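Local coordinates for protein 2-nitropropane dioxygenase (Streptomyces ansochromogenes, PDB 3BW2) that probably uses FMN and molecular oxygen for the oxidative denitrification of alkyl nitronates such as propionate 3-nitronate, at residues Ala16-Gly21 against Ala239-Asp244; Lys55-Arg58 against Pro64-Val67; Met327-Pro332 against Ala341-Glu346. All coordinates share one frame; numbering follows the deposited sequence.

Contact 1 of 3, residues Ala16-Gly21 against Ala239-Asp244. With FMN (flavin mononucleotide), chain B.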
loop_
_atom_site.group_PDB
_atom_site.type_symbol
_atom_site.label_atom_id
_atom_site.label_comp_id
_atom_site.label_asym_id
_atom_site.label_seq_id
_atom_site.Cartn_x
_atom_site.Cartn_y
_atom_site.Cartn_z
ATOM N N ALA A 16 1.400 17.696 6.760
ATOM C CA ALA A 16 0.387 17.760 5.720
ATOM C C ALA A 16 -0.703 18.781 6.005
ATOM O O ALA A 16 -1.145 18.940 7.150
ATOM C CB ALA A 16 -0.244 16.384 5.528
ATOM N N PRO A 17 -1.131 19.518 4.972
ATOM C CA PRO A 17 -2.195 20.493 5.198
ATOM C C PRO A 17 -3.433 19.642 5.464
ATOM O O PRO A 17 -3.649 18.642 4.779
ATOM C CB PRO A 17 -2.286 21.222 3.861
ATOM C CG PRO A 17 -1.889 20.144 2.873
ATOM C CD PRO A 17 -0.693 19.528 3.565
ATOM N N MET A 18 -4.225 20.012 6.460
ATOM C CA MET A 18 -5.426 19.254 6.779
ATOM C C MET A 18 -6.585 20.214 6.992
ATOM O O MET A 18 -6.603 20.981 7.951
ATOM C CB MET A 18 -5.179 18.387 8.020
ATOM C CG MET A 18 -4.074 17.355 7.796
ATOM S SD MET A 18 -3.755 16.237 9.187
ATOM C CE MET A 18 -2.496 17.180 10.095
ATOM N N ALA A 19 -7.545 20.173 6.074
ATOM C CA ALA A 19 -8.705 21.055 6.129
ATOM C C ALA A 19 -9.661 20.658 7.237
ATOM O O ALA A 19 -9.409 19.710 7.980
ATOM C CB ALA A 19 -9.428 21.048 4.786
ATOM N N GLY A 20 -10.760 21.397 7.350
ATOM C CA GLY A 20 -11.737 21.094 8.378
ATOM C C GLY A 20 -11.337 21.593 9.751
ATOM O O GLY A 20 -11.804 21.074 10.765
ATOM N N GLY A 21 -10.459 22.590 9.788
ATOM C CA GLY A 21 -10.030 23.155 11.054
ATOM C C GLY A 21 -8.955 22.375 11.786
ATOM O O GLY A 21 -8.694 22.629 12.961
ATOM N N ALA A 239 -0.154 11.652 11.718
ATOM C CA ALA A 239 0.768 11.766 12.843
ATOM C C ALA A 239 0.616 13.121 13.550
ATOM O O ALA A 239 0.734 13.203 14.770
ATOM C CB ALA A 239 2.208 11.574 12.368
ATOM N N PHE A 240 0.340 14.178 12.790
ATOM C CA PHE A 240 0.173 15.505 13.388
ATOM C C PHE A 240 -1.268 15.796 13.812
ATOM O O PHE A 240 -1.514 16.689 14.622
ATOM C CB PHE A 240 0.657 16.586 12.419
ATOM C CG PHE A 240 2.150 16.705 12.357
ATOM C CD1 PHE A 240 2.855 17.270 13.416
ATOM C CD2 PHE A 240 2.856 16.212 11.267
ATOM C CE1 PHE A 240 4.247 17.342 13.393
ATOM C CE2 PHE A 240 4.248 16.277 11.231
ATOM C CZ PHE A 240 4.945 16.846 12.303
ATOM N N LEU A 241 -2.210 15.035 13.267
ATOM C CA LEU A 241 -3.631 15.200 13.583
ATOM C C LEU A 241 -3.856 14.984 15.074
ATOM O O LEU A 241 -4.716 15.615 15.692
ATOM C CB LEU A 241 -4.455 14.180 12.787
ATOM C CG LEU A 241 -5.984 14.184 12.878
ATOM C CD1 LEU A 241 -6.531 15.498 12.367
ATOM C CD2 LEU A 241 -6.536 13.047 12.033
ATOM N N ALA A 242 -3.049 14.096 15.639
ATOM C CA ALA A 242 -3.134 13.726 17.047
ATOM C C ALA A 242 -2.415 14.652 18.034
ATOM O O ALA A 242 -2.566 14.487 19.247
ATOM C CB ALA A 242 -2.614 12.295 17.218
ATOM N N THR A 243 -1.639 15.612 17.531
ATOM C CA THR A 243 -0.900 16.519 18.410
ATOM C C THR A 243 -1.793 17.571 19.060
ATOM O O THR A 243 -2.902 17.839 18.595
ATOM C CB THR A 243 0.271 17.225 17.657
ATOM O OG1 THR A 243 -0.240 18.035 16.593
ATOM C CG2 THR A 243 1.228 16.198 17.080
ATOM N N ASP A 244 -1.303 18.171 20.139
ATOM C CA ASP A 244 -2.076 19.173 20.862
ATOM C C ASP A 244 -2.470 20.393 20.036
ATOM O O ASP A 244 -3.588 20.879 20.166
ATOM C CB ASP A 244 -1.324 19.613 22.125
ATOM C CG ASP A 244 -1.122 18.468 23.107
ATOM O OD1 ASP A 244 -1.934 17.522 23.078
ATOM O OD2 ASP A 244 -0.169 18.511 23.916
HETATM N N1 FMN B . -4.228 16.956 1.666
HETATM C C2 FMN B . -4.379 18.169 0.974
HETATM O O2 FMN B . -3.686 18.406 -0.012
HETATM N N3 FMN B . -5.300 19.114 1.397
HETATM C C4 FMN B . -6.105 18.928 2.508
HETATM O O4 FMN B . -6.913 19.810 2.853
HETATM C C4A FMN B . -5.959 17.713 3.233
HETATM N N5 FMN B . -6.718 17.470 4.376
HETATM C C5A FMN B . -6.569 16.298 5.121
HETATM C C6 FMN B . -7.348 16.107 6.291
HETATM C C7 FMN B . -7.237 14.927 7.105
HETATM C C7M FMN B . -7.465 15.194 8.612
HETATM C C8 FMN B . -6.246 13.971 6.667
HETATM C C8M FMN B . -5.474 13.073 7.632
HETATM C C9 FMN B . -5.471 14.136 5.475
HETATM C C9A FMN B . -5.626 15.308 4.697
HETATM N N10 FMN B . -4.863 15.532 3.519
HETATM C C10 FMN B . -5.011 16.731 2.790
HETATM C "C1'" FMN B . -3.988 14.421 2.934
HETATM C "C2'" FMN B . -2.525 14.707 3.361
HETATM O "O2'" FMN B . -1.967 15.655 2.464
HETATM C "C3'" FMN B . -1.615 13.433 3.292
HETATM O "O3'" FMN B . -1.689 12.958 1.948
HETATM C "C4'" FMN B . -2.039 12.295 4.235
HETATM O "O4'" FMN B . -2.294 12.865 5.519
HETATM C "C5'" FMN B . -0.915 11.222 4.346
HETATM O "O5'" FMN B . -1.286 10.132 5.236
HETATM P P FMN B . -1.070 10.054 6.855
HETATM O O1P FMN B . 0.181 10.841 6.655
HETATM O O2P FMN B . -1.179 8.570 6.558
HETATM O O3P FMN B . -2.362 10.848 6.925
#

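Contact 2 of 3, residues Lys55-Arg58 against Pro64-Val67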
loop_
_atom_site.group_PDB
_atom_site.type_symbol
_atom_site.label_atom_id
_atom_site.label_comp_id
_atom_site.label_asym_id
_atom_site.label_seq_id
_atom_site.Cartn_x
_atom_site.Cartn_y
_atom_site.Cartn_z
ATOM N N LYS A 55 -1.634 35.525 7.719
ATOM C CA LYS A 55 -1.143 36.646 8.517
ATOM C C LYS A 55 -0.868 36.190 9.949
ATOM O O LYS A 55 0.153 36.534 10.543
ATOM C CB LYS A 55 -2.168 37.780 8.526
ATOM C CG LYS A 55 -2.337 38.473 7.186
ATOM C CD LYS A 55 -3.305 39.635 7.305
ATOM C CE LYS A 55 -3.356 40.449 6.026
ATOM N NZ LYS A 55 -4.224 41.655 6.171
ATOM N N ARG A 56 -1.793 35.407 10.491
ATOM C CA ARG A 56 -1.679 34.882 11.843
ATOM C C ARG A 56 -0.367 34.114 11.996
ATOM O O ARG A 56 0.408 34.355 12.922
ATOM C CB ARG A 56 -2.855 33.945 12.118
ATOM C CG ARG A 56 -2.944 33.404 13.534
ATOM C CD ARG A 56 -3.733 34.346 14.426
ATOM N NE ARG A 56 -2.897 34.947 15.461
ATOM C CZ ARG A 56 -2.319 34.263 16.444
ATOM N NH1 ARG A 56 -1.574 34.897 17.340
ATOM N NH2 ARG A 56 -2.492 32.950 16.534
ATOM N N LEU A 57 -0.123 33.195 11.071
ATOM C CA LEU A 57 1.075 32.366 11.095
ATOM C C LEU A 57 2.379 33.157 10.991
ATOM O O LEU A 57 3.361 32.825 11.648
ATOM C CB LEU A 57 1.003 31.336 9.969
ATOM C CG LEU A 57 2.128 30.304 9.910
ATOM C CD1 LEU A 57 2.248 29.579 11.253
ATOM C CD2 LEU A 57 1.835 29.322 8.789
ATOM N N ARG A 58 2.392 34.194 10.157
ATOM C CA ARG A 58 3.588 35.012 10.001
ATOM C C ARG A 58 3.935 35.689 11.321
ATOM O O ARG A 58 5.093 36.021 11.575
ATOM C CB ARG A 58 3.376 36.060 8.907
ATOM C CG ARG A 58 3.433 35.482 7.499
ATOM C CD ARG A 58 2.909 36.480 6.472
ATOM N NE ARG A 58 3.201 36.070 5.100
ATOM C CZ ARG A 58 2.636 36.613 4.027
ATOM N NH1 ARG A 58 1.743 37.588 4.167
ATOM N NH2 ARG A 58 2.967 36.187 2.813
ATOM N N PRO A 64 9.828 29.257 6.874
ATOM C CA PRO A 64 9.017 28.848 5.720
ATOM C C PRO A 64 7.849 27.932 6.068
ATOM O O PRO A 64 7.963 27.051 6.926
ATOM C CB PRO A 64 10.029 28.153 4.807
ATOM C CG PRO A 64 11.338 28.785 5.192
ATOM C CD PRO A 64 11.231 28.853 6.689
ATOM N N PHE A 65 6.729 28.149 5.388
ATOM C CA PHE A 65 5.524 27.354 5.590
ATOM C C PHE A 65 4.799 27.232 4.256
ATOM O O PHE A 65 5.132 27.926 3.289
ATOM C CB PHE A 65 4.614 28.024 6.620
ATOM C CG PHE A 65 4.089 29.369 6.187
ATOM C CD1 PHE A 65 2.992 29.466 5.332
ATOM C CD2 PHE A 65 4.704 30.541 6.619
ATOM C CE1 PHE A 65 2.514 30.708 4.915
ATOM C CE2 PHE A 65 4.235 31.787 6.208
ATOM C CZ PHE A 65 3.138 31.871 5.353
ATOM N N GLY A 66 3.806 26.352 4.204
ATOM C CA GLY A 66 3.065 26.174 2.975
ATOM C C GLY A 66 1.578 26.408 3.133
ATOM O O GLY A 66 1.045 26.433 4.247
ATOM N N VAL A 67 0.915 26.604 2.000
ATOM C CA VAL A 67 -0.525 26.809 1.950
ATOM C C VAL A 67 -1.014 25.874 0.842
ATOM O O VAL A 67 -0.469 25.869 -0.261
ATOM C CB VAL A 67 -0.892 28.280 1.596
ATOM C CG1 VAL A 67 -2.408 28.428 1.497
ATOM C CG2 VAL A 67 -0.345 29.228 2.658
#

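Contact 3 of 3, residues Met327-Pro332 against Ala341-Glu346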
loop_
_atom_site.group_PDB
_atom_site.type_symbol
_atom_site.label_atom_id
_atom_site.label_comp_id
_atom_site.label_asym_id
_atom_site.label_seq_id
_atom_site.Cartn_x
_atom_site.Cartn_y
_atom_site.Cartn_z
ATOM N N MET A 327 -0.705 4.152 15.539
ATOM C CA MET A 327 0.604 4.562 16.051
ATOM C C MET A 327 0.643 6.055 16.387
ATOM O O MET A 327 1.707 6.612 16.661
ATOM C CB MET A 327 1.697 4.258 15.022
ATOM C CG MET A 327 1.709 2.826 14.511
ATOM S SD MET A 327 2.995 2.522 13.257
ATOM C CE MET A 327 4.353 2.072 14.305
ATOM N N ALA A 328 -0.516 6.707 16.363
ATOM C CA ALA A 328 -0.583 8.133 16.659
ATOM C C ALA A 328 -0.113 8.433 18.080
ATOM O O ALA A 328 -0.391 7.676 19.011
ATOM C CB ALA A 328 -2.002 8.641 16.461
ATOM N N ARG A 329 0.601 9.541 18.239
ATOM C CA ARG A 329 1.109 9.941 19.546
ATOM C C ARG A 329 0.573 11.327 19.924
ATOM O O ARG A 329 0.630 12.261 19.129
ATOM C CB ARG A 329 2.644 9.917 19.526
ATOM C CG ARG A 329 3.209 8.503 19.393
ATOM C CD ARG A 329 4.736 8.452 19.370
ATOM N NE ARG A 329 5.288 8.755 18.051
ATOM C CZ ARG A 329 6.548 8.513 17.700
ATOM N NH1 ARG A 329 7.384 7.963 18.575
ATOM N NH2 ARG A 329 6.970 8.803 16.472
ATOM N N GLU A 330 0.037 11.441 21.137
ATOM C CA GLU A 330 -0.538 12.695 21.617
ATOM C C GLU A 330 0.431 13.526 22.447
ATOM O O GLU A 330 0.656 13.249 23.623
ATOM C CB GLU A 330 -1.789 12.414 22.452
ATOM C CG GLU A 330 -2.872 11.635 21.726
ATOM C CD GLU A 330 -4.010 11.239 22.649
ATOM O OE1 GLU A 330 -3.746 10.546 23.657
ATOM O OE2 GLU A 330 -5.167 11.617 22.371
ATOM N N LEU A 331 0.986 14.559 21.829
ATOM C CA LEU A 331 1.927 15.448 22.494
ATOM C C LEU A 331 2.057 16.690 21.631
ATOM O O LEU A 331 1.472 16.748 20.554
ATOM C CB LEU A 331 3.286 14.755 22.642
ATOM C CG LEU A 331 3.772 13.871 21.489
ATOM C CD1 LEU A 331 3.778 14.635 20.191
ATOM C CD2 LEU A 331 5.167 13.366 21.809
ATOM N N PRO A 332 2.812 17.704 22.092
ATOM C CA PRO A 332 2.967 18.923 21.288
ATOM C C PRO A 332 3.611 18.577 19.947
ATOM O O PRO A 332 4.489 17.713 19.880
ATOM C CB PRO A 332 3.875 19.799 22.151
ATOM C CG PRO A 332 3.530 19.359 23.553
ATOM C CD PRO A 332 3.455 17.858 23.412
ATOM N N ALA A 341 12.658 13.186 14.492
ATOM C CA ALA A 341 14.037 13.488 14.111
ATOM C C ALA A 341 15.007 12.491 14.741
ATOM O O ALA A 341 15.962 12.051 14.102
ATOM C CB ALA A 341 14.401 14.904 14.533
ATOM N N ALA A 342 14.757 12.137 15.997
ATOM C CA ALA A 342 15.604 11.189 16.708
ATOM C C ALA A 342 15.464 9.796 16.110
ATOM O O ALA A 342 16.446 9.068 15.977
ATOM C CB ALA A 342 15.228 11.159 18.184
ATOM N N GLU A 343 14.237 9.423 15.757
ATOM C CA GLU A 343 13.989 8.110 15.175
ATOM C C GLU A 343 14.646 8.036 13.804
ATOM O O GLU A 343 15.207 7.003 13.426
ATOM C CB GLU A 343 12.483 7.850 15.085
ATOM C CG GLU A 343 11.837 7.623 16.453
ATOM C CD GLU A 343 10.321 7.563 16.398
ATOM O OE1 GLU A 343 9.711 7.143 17.403
ATOM O OE2 GLU A 343 9.736 7.944 15.362
ATOM N N LEU A 344 14.585 9.145 13.072
ATOM C CA LEU A 344 15.200 9.236 11.754
ATOM C C LEU A 344 16.705 9.011 11.874
ATOM O O LEU A 344 17.281 8.192 11.156
ATOM C CB LEU A 344 14.941 10.616 11.149
ATOM C CG LEU A 344 15.704 10.975 9.871
ATOM C CD1 LEU A 344 15.357 9.984 8.773
ATOM C CD2 LEU A 344 15.347 12.389 9.440
ATOM N N ALA A 345 17.340 9.742 12.784
ATOM C CA ALA A 345 18.779 9.616 12.988
ATOM C C ALA A 345 19.136 8.191 13.398
ATOM O O ALA A 345 20.099 7.615 12.900
ATOM C CB ALA A 345 19.244 10.603 14.056
ATOM N N GLU A 346 18.349 7.625 14.306
ATOM C CA GLU A 346 18.586 6.267 14.775
ATOM C C GLU A 346 18.530 5.271 13.619
ATOM O O GLU A 346 19.350 4.356 13.538
ATOM C CB GLU A 346 17.552 5.891 15.836
ATOM C CG GLU A 346 17.541 4.418 16.193
ATOM C CD GLU A 346 16.444 4.066 17.178
ATOM O OE1 GLU A 346 15.280 4.470 16.946
ATOM O OE2 GLU A 346 16.743 3.379 18.180
#

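Contact 1 of 3, residues Ala16-Gly21 against Ala239-Asp244
Phe240 enters the contact through its CB, which lies 4.0 Å from Met18 CE; the two side chains cross at about a right angle, and the Phe240 ring turns off toward Val31, Leu336 and Val337. Next along the short helix, the Leu241 backbone backs the same methyl, with Met18 CE 3.8 Å from Leu241 N, while Met18 SD rests beside Leu241 CB. Leu241 CG stands opposite its own backbone N (chi1 -177°), and Leu241 CD1 reaches the flavin methyl C7M at 3.9 Å. Beyond it the chain turns, and Phe240 O takes both Thr243 OG1, at 2.7 Å, and Thr243 N. Met18 lies between the short helix and the dimethylbenzene end of the isoalloxazine: its CB packs on FMN C6, SD sits against the flavin methyls, and the bend at chi3 (-90°) turns CE away from them toward the helix. Ala19 N donates to FMN N5 at 3.3 Å, with a second, weak bond to FMN O4. Met18 and Ala19 belong to the loop after strand 13-15, the first of the TIM barrel. Apolar groups thus hold the dimethyl end, while a backbone N-H meets N5, the flavin's redox-active nitrogen, and may tune its reactivity.

Contact 2 of 3, residues Lys55-Arg58 against Pro64-Val67
Leu57 and Phe65 meet by a CH-pi contact: the CD2 methyl of the leucine sits over one face of the phenylalanine ring, 3.7 Å from the ring centroid and 23° off the ring normal. The methyl is displaced toward the rim, on the side where the ring joins its own chain, so that Leu57 CD2 is nearest to Phe65 CG, at 3.4 Å, and close to Phe65 CD1. The two side chains approach from opposite directions, one from the helix and one from the strand. Phe65 CG lies between its backbone N and carbonyl carbon (chi1 64°), a crowded position that sends the ring toward the helix, while chi2 turns a face to the leucine methyl.

A looser apolar contact comes from Arg58, whose CG lies 4.0 Å from Phe65 CE2 in an oblique approach. The Arg58 and Phe65 side chains cross at about a right angle, and the arginine stays extended from CG to NE. The guanidinium plane is inclined 63° to the ring, so the two flat groups do not stack.

The polar end of Arg58 is engaged beyond the ring, where NH1 forms a salt bridge with Asp121. Arg58 thus gives CG to the apolar contact while its charge is met by the carboxylate of Asp121.

In the fold, the contact closes helix 47-60 onto strand 65-70 in the beta-alpha-beta unit that starts with strand 38-41, a repeating element of the TIM barrel. Val67 CG2 lies at the edge of the Phe65 ring, in its plane, and Ile54 of the same helix also packs on Phe65. Helix 25-33 adds Ala28 and Ala29 against Leu57 and Cys32 against Phe65, while Gly66 and Val67 pair through their backbones with strands 38-41 and 125-129.

Contact 3 of 3, residues Met327-Pro332 against Ala341-Glu346
Arg329 and Glu343 form a bidentate, end-on salt bridge on the outside of the TIM barrel, tying the loop before helix 333-350 to the middle of that helix. Arg329 NH1 donates to Glu343 OE1 at 2.7 Å, and Arg329 NH2 to Glu343 OE2 at 3.1 Å with a nearly straight N-H...O angle of 168°. A third, weak hydrogen bond runs from Arg329 NH2 to Glu343 OE1 at 3.3 Å. Both oxygens are met on their syn side, somewhat out of the carboxylate plane, and the two flat groups are only 18° apart. The side chains come from opposite directions: Glu343 runs extended beyond CG, whereas Arg329 bends at chi3 (-81°) to bring both terminal nitrogens to the carboxylate.

In the next shell, Glu343 OE2 also accepts from Gly220 N, and Arg329 NH2 makes a weak bond to Met218 O, so the pair is held also by the start of helix 220-228 and the loop before it. Leu336, Val339 and Leu340 flank Arg329 along helix 333-350. Arg219 brings a like charge close to Arg329 NE; the nearby carboxylate probably offsets it. Arg219 NH1 also donates to Met327 O, joining Arg219 to the loop that carries Arg329.

How the contacts relate
Contact 1 lies at the flavin, whereas contacts 2 and 3 lie farther from the centre of the chain, contact 3 at the surface. The centres of contacts 1 and 2 are 15 Å apart, and their nearest atoms remain about 6 Å from each other; the Phe65 side chain is about 14 Å from FMN. Contact 3 is also centred 15 Å from contact 1 but touches it directly: Asp244 N lies 3.1 Å from Leu331 O, a probable hydrogen bond, and Ala242 CB packs on Arg329 O. The turn after Leu241 is thereby joined to the loop carrying the salt bridge, with the Arg329 side chain about 12 Å from FMN. Contacts 2 and 3 are well separated, their centres 23 Å apart.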